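Long-range contacts in hemolysin-related protein (Vibrio cholerae serotype O1, PDB 6MLT), which probably helps attach biofilms as a secreted, metal-binding and carbohydrate-binding protein of the extracellular matrix, built from a beta-propeller and a beta-prism lectin domain: residues Ala101-Asp106 with Gly587-Asn592; Asp148-Asp153 with Trp573-Phe578. All coordinates share one frame; numbering follows the deposited sequence.

Interaction 1: residues Ala101-Asp106 with Gly587-Asn592; sequences AAADLD and GTIPTN. With NA (sodium ion), chain D.
Ile-589 reaches Ala-103 because its CG1 branch stands anti to its own carbonyl carbon (chi1 -70°) and continues extended, which lays CD1 against the Ala-103 methyl, CB to CD1 being 3.7 Å. In Asp-104, CG is anti to the backbone N (chi1 -178°), which turns the carboxylate away from the amide and toward the sodium ion. The amide N-H gives the one direct hydrogen bond between the segments, from Asp-104 N to Gly-587 O at 2.8 Å. It is nearly straight at the hydrogen (166°), yet the donor stands well above the carbonyl plane rather than on a lone pair. The same carbonyl oxygen leans on the Ala-103 methyl, with CB 3.5 Å from Gly-587 O. A water extends the join by donating to Asp-104 O at 2.7 Å and accepting from Ile-589 N. The side chains of Asp-104 and Thr-588 run side by side, and CG2 of Thr-588 lies 4.0 Å from OD2 of Asp-104, which accepts from Gly-109 N. Asp-104 OD1 binds sodium at 2.4 Å, beside Asp-106, Asp-108, Leu-110 and Glu-112, in a DxDxDG-type loop of the FG-GAP-like repeat. Segment 587-592 thus docks where strand 101-103, first of a four-stranded antiparallel sheet consistent with a propeller blade, turns into this metal-binding loop; strand 112-115 pairs with that strand, and Leu-151 of strand 150-152 packs on Ala-103.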
ATOM      1  N   ALA A 101      -7.862  10.537 -13.312  1.00 16.67           N
ATOM      2  CA  ALA A 101      -7.843   9.141 -12.899  1.00 17.37           C
ATOM      3  C   ALA A 101      -8.416   8.297 -14.025  1.00 19.88           C
ATOM      4  O   ALA A 101      -9.287   8.750 -14.769  1.00 21.12           O
ATOM      5  CB  ALA A 101      -8.654   8.909 -11.626  1.00 17.43           C
ATOM      6  N   ALA A 102      -7.942   7.059 -14.143  1.00 16.58           N
ATOM      7  CA  ALA A 102      -8.345   6.225 -15.263  1.00 16.16           C
ATOM      8  C   ALA A 102      -8.542   4.786 -14.821  1.00 16.21           C
ATOM      9  O   ALA A 102      -7.858   4.289 -13.925  1.00 16.40           O
ATOM     10  CB  ALA A 102      -7.312   6.279 -16.397  1.00 17.52           C
ATOM     11  N   ALA A 103      -9.481   4.118 -15.481  1.00 16.38           N
ATOM     12  CA  ALA A 103      -9.754   2.708 -15.250  1.00 17.12           C
ATOM     13  C   ALA A 103     -10.804   2.270 -16.254  1.00 17.18           C
ATOM     14  O   ALA A 103     -11.486   3.101 -16.861  1.00 19.05           O
ATOM     15  CB  ALA A 103     -10.249   2.440 -13.822  1.00 17.62           C
ATOM     16  N   ASP A 104     -10.927   0.955 -16.420  1.00 20.51           N
ATOM     17  CA  ASP A 104     -12.020   0.378 -17.200  1.00 23.89           C
ATOM     18  C   ASP A 104     -13.243   0.344 -16.294  1.00 24.94           C
ATOM     19  O   ASP A 104     -13.414  -0.574 -15.490  1.00 25.88           O
ATOM     20  CB  ASP A 104     -11.651  -1.011 -17.708  1.00 28.37           C
ATOM     21  CG  ASP A 104     -12.743  -1.639 -18.568  1.00 31.16           C
ATOM     22  OD1 ASP A 104     -13.818  -1.023 -18.755  1.00 28.15           O
ATOM     23  OD2 ASP A 104     -12.513  -2.760 -19.066  1.00 31.61           O
ATOM     24  N   LEU A 105     -14.092   1.362 -16.417  1.00 25.00           N
ATOM     25  CA  LEU A 105     -15.171   1.559 -15.458  1.00 25.09           C
ATOM     26  C   LEU A 105     -16.403   0.726 -15.784  1.00 24.43           C
ATOM     27  O   LEU A 105     -17.143   0.346 -14.869  1.00 25.50           O
ATOM     28  CB  LEU A 105     -15.544   3.041 -15.405  1.00 26.36           C
ATOM     29  CG  LEU A 105     -14.446   3.987 -14.905  1.00 24.79           C
ATOM     30  CD1 LEU A 105     -14.883   5.439 -15.051  1.00 27.04           C
ATOM     31  CD2 LEU A 105     -14.094   3.681 -13.472  1.00 25.15           C
ATOM     32  N   ASP A 106     -16.650   0.437 -17.059  1.00 25.19           N
ATOM     33  CA  ASP A 106     -17.838  -0.302 -17.464  1.00 26.55           C
ATOM     34  C   ASP A 106     -17.542  -1.731 -17.887  1.00 27.45           C
ATOM     35  O   ASP A 106     -18.468  -2.451 -18.269  1.00 32.01           O
ATOM     36  CB  ASP A 106     -18.566   0.435 -18.597  1.00 28.63           C
ATOM     37  CG  ASP A 106     -17.725   0.581 -19.857  1.00 29.91           C
ATOM     38  OD1 ASP A 106     -16.537   0.198 -19.858  1.00 29.77           O
ATOM     39  OD2 ASP A 106     -18.271   1.092 -20.857  1.00 29.89           O
ATOM     40  N   GLY A 587      -6.549  -2.802 -16.129  1.00 32.30           N
ATOM     41  CA  GLY A 587      -7.314  -1.595 -15.917  1.00 26.62           C
ATOM     42  C   GLY A 587      -8.652  -1.788 -15.237  1.00 25.26           C
ATOM     43  O   GLY A 587      -9.309  -0.792 -14.912  1.00 25.65           O
ATOM     44  N   THR A 588      -9.084  -3.027 -15.010  1.00 24.13           N
ATOM     45  CA  THR A 588     -10.313  -3.248 -14.271  1.00 26.08           C
ATOM     46  C   THR A 588     -10.071  -3.009 -12.783  1.00 26.08           C
ATOM     47  O   THR A 588      -8.942  -3.068 -12.289  1.00 24.21           O
ATOM     48  CB  THR A 588     -10.858  -4.660 -14.510  1.00 31.28           C
ATOM     49  OG1 THR A 588      -9.888  -5.634 -14.113  1.00 32.94           O
ATOM     50  CG2 THR A 588     -11.202  -4.860 -15.983  1.00 33.61           C
ATOM     51  N   ILE A 589     -11.145  -2.709 -12.072  1.00 28.46           N
ATOM     52  CA  ILE A 589     -11.088  -2.379 -10.649  1.00 29.68           C
ATOM     53  C   ILE A 589     -11.700  -3.538  -9.869  1.00 30.46           C
ATOM     54  O   ILE A 589     -12.822  -3.951 -10.181  1.00 27.80           O
ATOM     55  CB  ILE A 589     -11.818  -1.058 -10.342  1.00 30.25           C
ATOM     56  CG1 ILE A 589     -10.996   0.103 -10.933  1.00 35.46           C
ATOM     57  CG2 ILE A 589     -12.044  -0.896  -8.825  1.00 28.11           C
ATOM     58  CD1 ILE A 589     -11.395   1.476 -10.467  1.00 40.65           C
ATOM     59  N   PRO A 590     -11.017  -4.085  -8.861  1.00 31.08           N
ATOM     60  CA  PRO A 590     -11.589  -5.221  -8.128  1.00 36.40           C
ATOM     61  C   PRO A 590     -12.812  -4.817  -7.317  1.00 42.28           C
ATOM     62  O   PRO A 590     -12.923  -3.692  -6.826  1.00 40.38           O
ATOM     63  CB  PRO A 590     -10.447  -5.674  -7.210  1.00 38.07           C
ATOM     64  CG  PRO A 590      -9.225  -4.969  -7.690  1.00 37.17           C
ATOM     65  CD  PRO A 590      -9.691  -3.712  -8.339  1.00 31.12           C
ATOM     66  N   THR A 591     -13.732  -5.772  -7.164  1.00 50.09           N
ATOM     67  CA  THR A 591     -14.948  -5.527  -6.393  1.00 57.09           C
ATOM     68  C   THR A 591     -14.678  -5.560  -4.893  1.00 58.36           C
ATOM     69  O   THR A 591     -15.211  -4.729  -4.148  1.00 63.23           O
ATOM     70  CB  THR A 591     -16.019  -6.557  -6.761  1.00 61.26           C
ATOM     71  OG1 THR A 591     -16.333  -6.445  -8.155  1.00 63.83           O
ATOM     72  CG2 THR A 591     -17.291  -6.345  -5.943  1.00 60.72           C
ATOM     73  N   ASN A 592     -13.868  -6.529  -4.427  1.00 57.03           N
ATOM     74  CA  ASN A 592     -13.494  -6.645  -3.010  1.00 65.31           C
ATOM     75  C   ASN A 592     -11.997  -6.967  -2.951  1.00 73.58           C
ATOM     76  O   ASN A 592     -11.586  -8.115  -2.765  1.00 70.04           O
ATOM     77  CB  ASN A 592     -14.323  -7.710  -2.287  1.00 66.23           C
ATOM     78  CG  ASN A 592     -15.797  -7.363  -2.226  1.00 64.00           C
ATOM     79  OD1 ASN A 592     -16.218  -6.514  -1.437  1.00 67.23           O
ATOM     80  ND2 ASN A 592     -16.593  -8.028  -3.049  1.00 58.48           N
TER
HETATM   81 NA    NA D1003     -14.318   0.701 -20.336  1.00 21.13          NA
HETATM   82  O   HOH W   1     -13.710  -2.430 -13.604  1.00 26.71           O

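Interaction 2: residues Asp148-Asp153 with Trp573-Phe578. With NA (sodium ion), chain E.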
ATOM      1  N   ASP A 148      -8.290  16.045  -6.379  1.00 17.11           N
ATOM      2  CA  ASP A 148      -7.926  14.689  -6.749  1.00 18.40           C
ATOM      3  C   ASP A 148      -9.178  13.857  -6.989  1.00 19.10           C
ATOM      4  O   ASP A 148     -10.254  14.125  -6.441  1.00 18.57           O
ATOM      5  CB  ASP A 148      -7.066  14.050  -5.659  1.00 23.49           C
ATOM      6  CG  ASP A 148      -6.468  12.709  -6.083  1.00 28.78           C
ATOM      7  OD1 ASP A 148      -6.358  12.461  -7.305  1.00 26.75           O
ATOM      8  OD2 ASP A 148      -6.107  11.903  -5.192  1.00 26.10           O
ATOM      9  N   ILE A 149      -9.032  12.851  -7.844  1.00 15.52           N
ATOM     10  CA  ILE A 149     -10.077  11.874  -8.105  1.00 17.11           C
ATOM     11  C   ILE A 149      -9.490  10.491  -7.867  1.00 18.26           C
ATOM     12  O   ILE A 149      -8.410  10.175  -8.381  1.00 18.13           O
ATOM     13  CB  ILE A 149     -10.625  11.996  -9.538  1.00 18.88           C
ATOM     14  CG1 ILE A 149     -11.299  13.360  -9.719  1.00 21.82           C
ATOM     15  CG2 ILE A 149     -11.593  10.868  -9.831  1.00 17.81           C
ATOM     16  CD1 ILE A 149     -11.745  13.651 -11.130  1.00 26.08           C
ATOM     17  N   ALA A 150     -10.189   9.680  -7.078  1.00 15.93           N
ATOM     18  CA  ALA A 150      -9.825   8.291  -6.860  1.00 18.56           C
ATOM     19  C   ALA A 150     -10.995   7.408  -7.279  1.00 19.39           C
ATOM     20  O   ALA A 150     -12.158   7.823  -7.219  1.00 20.18           O
ATOM     21  CB  ALA A 150      -9.455   8.027  -5.403  1.00 20.19           C
ATOM     22  N   LEU A 151     -10.678   6.193  -7.714  1.00 14.54           N
ATOM     23  CA  LEU A 151     -11.659   5.262  -8.264  1.00 17.81           C
ATOM     24  C   LEU A 151     -11.631   3.968  -7.467  1.00 20.35           C
ATOM     25  O   LEU A 151     -10.579   3.329  -7.354  1.00 20.79           O
ATOM     26  CB  LEU A 151     -11.361   4.976  -9.734  1.00 18.06           C
ATOM     27  CG  LEU A 151     -11.180   6.213 -10.614  1.00 18.12           C
ATOM     28  CD1 LEU A 151     -10.691   5.810 -11.993  1.00 20.01           C
ATOM     29  CD2 LEU A 151     -12.477   6.993 -10.709  1.00 18.76           C
ATOM     30  N   ALA A 152     -12.789   3.565  -6.945  1.00 19.68           N
ATOM     31  CA  ALA A 152     -12.872   2.333  -6.169  1.00 20.10           C
ATOM     32  C   ALA A 152     -14.315   1.866  -6.102  1.00 20.29           C
ATOM     33  O   ALA A 152     -15.248   2.669  -6.198  1.00 19.02           O
ATOM     34  CB  ALA A 152     -12.323   2.522  -4.750  1.00 22.15           C
ATOM     35  N   ASP A 153     -14.486   0.555  -5.935  1.00 20.85           N
ATOM     36  CA  ASP A 153     -15.785  -0.014  -5.582  1.00 22.14           C
ATOM     37  C   ASP A 153     -15.851  -0.025  -4.062  1.00 22.29           C
ATOM     38  O   ASP A 153     -15.295  -0.914  -3.411  1.00 22.26           O
ATOM     39  CB  ASP A 153     -15.957  -1.413  -6.162  1.00 27.16           C
ATOM     40  CG  ASP A 153     -17.316  -2.038  -5.816  1.00 31.19           C
ATOM     41  OD1 ASP A 153     -18.101  -1.437  -5.047  1.00 28.43           O
ATOM     42  OD2 ASP A 153     -17.602  -3.138  -6.332  1.00 33.60           O
ATOM     43  N   TRP A 573      -0.279   2.934 -13.401  1.00 17.40           N
ATOM     44  CA  TRP A 573      -0.305   3.936 -12.335  1.00 16.49           C
ATOM     45  C   TRP A 573      -1.484   4.845 -12.669  1.00 15.09           C
ATOM     46  O   TRP A 573      -1.332   5.866 -13.346  1.00 16.99           O
ATOM     47  CB  TRP A 573       1.008   4.698 -12.252  1.00 14.41           C
ATOM     48  CG  TRP A 573       1.130   5.540 -11.021  1.00 16.22           C
ATOM     49  CD1 TRP A 573       0.395   6.644 -10.712  1.00 15.98           C
ATOM     50  CD2 TRP A 573       2.051   5.350  -9.941  1.00 16.75           C
ATOM     51  NE1 TRP A 573       0.802   7.162  -9.501  1.00 16.91           N
ATOM     52  CE2 TRP A 573       1.815   6.380  -9.005  1.00 16.76           C
ATOM     53  CE3 TRP A 573       3.051   4.408  -9.674  1.00 18.02           C
ATOM     54  CZ2 TRP A 573       2.546   6.500  -7.824  1.00 17.61           C
ATOM     55  CZ3 TRP A 573       3.779   4.527  -8.497  1.00 21.26           C
ATOM     56  CH2 TRP A 573       3.519   5.568  -7.585  1.00 18.75           C
ATOM     57  N   ASN A 574      -2.664   4.457 -12.205  1.00 16.45           N
ATOM     58  CA  ASN A 574      -3.892   4.943 -12.812  1.00 17.50           C
ATOM     59  C   ASN A 574      -4.499   6.138 -12.090  1.00 17.29           C
ATOM     60  O   ASN A 574      -5.461   6.721 -12.603  1.00 16.19           O
ATOM     61  CB  ASN A 574      -4.918   3.812 -12.867  1.00 17.62           C
ATOM     62  CG  ASN A 574      -5.434   3.452 -11.503  1.00 18.74           C
ATOM     63  OD1 ASN A 574      -4.666   3.041 -10.629  1.00 17.96           O
ATOM     64  ND2 ASN A 574      -6.724   3.630 -11.294  1.00 17.76           N
ATOM     65  N   GLN A 575      -3.967   6.519 -10.932  1.00 15.34           N
ATOM     66  CA  GLN A 575      -4.501   7.643 -10.179  1.00 16.51           C
ATOM     67  C   GLN A 575      -3.409   8.162  -9.257  1.00 16.06           C
ATOM     68  O   GLN A 575      -2.398   7.502  -9.021  1.00 16.17           O
ATOM     69  CB  GLN A 575      -5.761   7.246  -9.392  1.00 14.79           C
ATOM     70  CG  GLN A 575      -5.539   6.193  -8.321  1.00 14.90           C
ATOM     71  CD  GLN A 575      -6.820   5.755  -7.633  1.00 17.95           C
ATOM     72  OE1 GLN A 575      -7.908   5.803  -8.217  1.00 18.77           O
ATOM     73  NE2 GLN A 575      -6.693   5.304  -6.397  1.00 20.44           N
ATOM     74  N   TYR A 576      -3.632   9.364  -8.735  1.00 14.60           N
ATOM     75  CA  TYR A 576      -2.637   9.998  -7.876  1.00 13.76           C
ATOM     76  C   TYR A 576      -2.461   9.235  -6.569  1.00 16.88           C
ATOM     77  O   TYR A 576      -1.348   9.152  -6.033  1.00 15.94           O
ATOM     78  CB  TYR A 576      -3.057  11.443  -7.613  1.00 13.76           C
ATOM     79  CG  TYR A 576      -2.055  12.258  -6.854  1.00 14.12           C
ATOM     80  CD1 TYR A 576      -2.084  12.297  -5.470  1.00 17.33           C
ATOM     81  CD2 TYR A 576      -1.092  13.009  -7.516  1.00 14.80           C
ATOM     82  CE1 TYR A 576      -1.176  13.050  -4.760  1.00 17.53           C
ATOM     83  CE2 TYR A 576      -0.170  13.773  -6.809  1.00 17.22           C
ATOM     84  CZ  TYR A 576      -0.226  13.784  -5.435  1.00 16.78           C
ATOM     85  OH  TYR A 576       0.673  14.525  -4.715  1.00 15.41           O
ATOM     86  N   ALA A 577      -3.552   8.686  -6.034  1.00 16.59           N
ATOM     87  CA  ALA A 577      -3.521   7.895  -4.802  1.00 19.75           C
ATOM     88  C   ALA A 577      -3.339   6.410  -5.123  1.00 19.16           C
ATOM     89  O   ALA A 577      -4.137   5.549  -4.752  1.00 20.31           O
ATOM     90  CB  ALA A 577      -4.794   8.132  -3.995  1.00 18.58           C
ATOM     91  N   PHE A 578      -2.243   6.121  -5.817  1.00 18.16           N
ATOM     92  CA  PHE A 578      -1.977   4.774  -6.298  1.00 17.82           C
ATOM     93  C   PHE A 578      -1.367   3.915  -5.195  1.00 17.21           C
ATOM     94  O   PHE A 578      -0.418   4.333  -4.526  1.00 17.77           O
ATOM     95  CB  PHE A 578      -1.032   4.812  -7.498  1.00 17.91           C
ATOM     96  CG  PHE A 578      -0.639   3.453  -7.974  1.00 16.74           C
ATOM     97  CD1 PHE A 578      -1.498   2.714  -8.765  1.00 18.98           C
ATOM     98  CD2 PHE A 578       0.568   2.891  -7.595  1.00 19.34           C
ATOM     99  CE1 PHE A 578      -1.145   1.450  -9.190  1.00 20.47           C
ATOM    100  CE2 PHE A 578       0.923   1.624  -8.017  1.00 21.05           C
ATOM    101  CZ  PHE A 578       0.072   0.906  -8.808  1.00 21.51           C
TER
HETATM  102 NA    NA E1004     -19.729   0.125  -5.863  1.00 27.05          NA
HETATM  103  O   HOH W   2      -5.816  10.873  -9.774  1.00 15.08           O
HETATM  104  O   HOH W   3      -6.324   9.510  -6.602  1.00 16.85           O
HETATM  105  O   HOH W   4      -8.936   3.955  -5.013  1.00 16.14           O
HETATM  106  O   HOH W   5      -8.322   2.540  -8.897  1.00 18.81           O
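ND2 of Asn-574, besides its bond to strand 101-103, donates to a water that donates to Leu-151 O at 2.8 Å. Gln-575 carries the main contact. Its CG sits between the backbone N and the carbonyl carbon (chi1 63°) and the chain is extended beyond, so the amide arrives beside the strand, where OE1 accepts from Leu-151 N at 2.8 Å, the donor tilted 19° from the carbonyl plane. NE2 donates to Ala-577 O at 3.0 Å, almost within the plane of its own amide though well above the carbonyl plane of Ala-577, and to a second water that donates to Leu-151 O; bonds at both ends fix the rotation of this buried amide. Tyr-576 follows, its CB 3.5 Å from Asp-148 OD1, with carboxylate and ring planes 75° apart. Its backbone N donates to a water beside that carboxylate. Ala-577, centre of an inverse gamma turn, likewise donates its N-H to a water 2.8 Å from Asp-148 OD2, so solvent joins much of this interface. Strand 150-152, edge of a probable propeller blade, pairs with strand 161-164, while the loop packs Gln-575 on Ala-101 of strand 101-103 and Trp-573 on Val-37 of strand 36-38.

Two segments of the C-terminal region meet the first strands of adjacent four-stranded sheets, probably propeller blades, in reverse order along the chain, and interaction 2 lies within the span of chain that interaction 1 encloses. Their centres are 10 Å apart and they touch. Ala-102 O and Asn-574 ND2, 2.9 Å apart, probably form a hydrogen bond, and Ile-589 CD1 packs on Leu-151 CB at 3.6 Å, joining the two contacts through apolar side chains of Ala-103, Leu-151 and Ile-589. Each first strand ends in its own sodium loop, opened by Asp-104 or Asp-153, and the two ions lie 15.5 Å apart. Segment 587-592 reaches toward both loops: Thr-591 CG2 packs 3.2 Å from Asp-153 OD2.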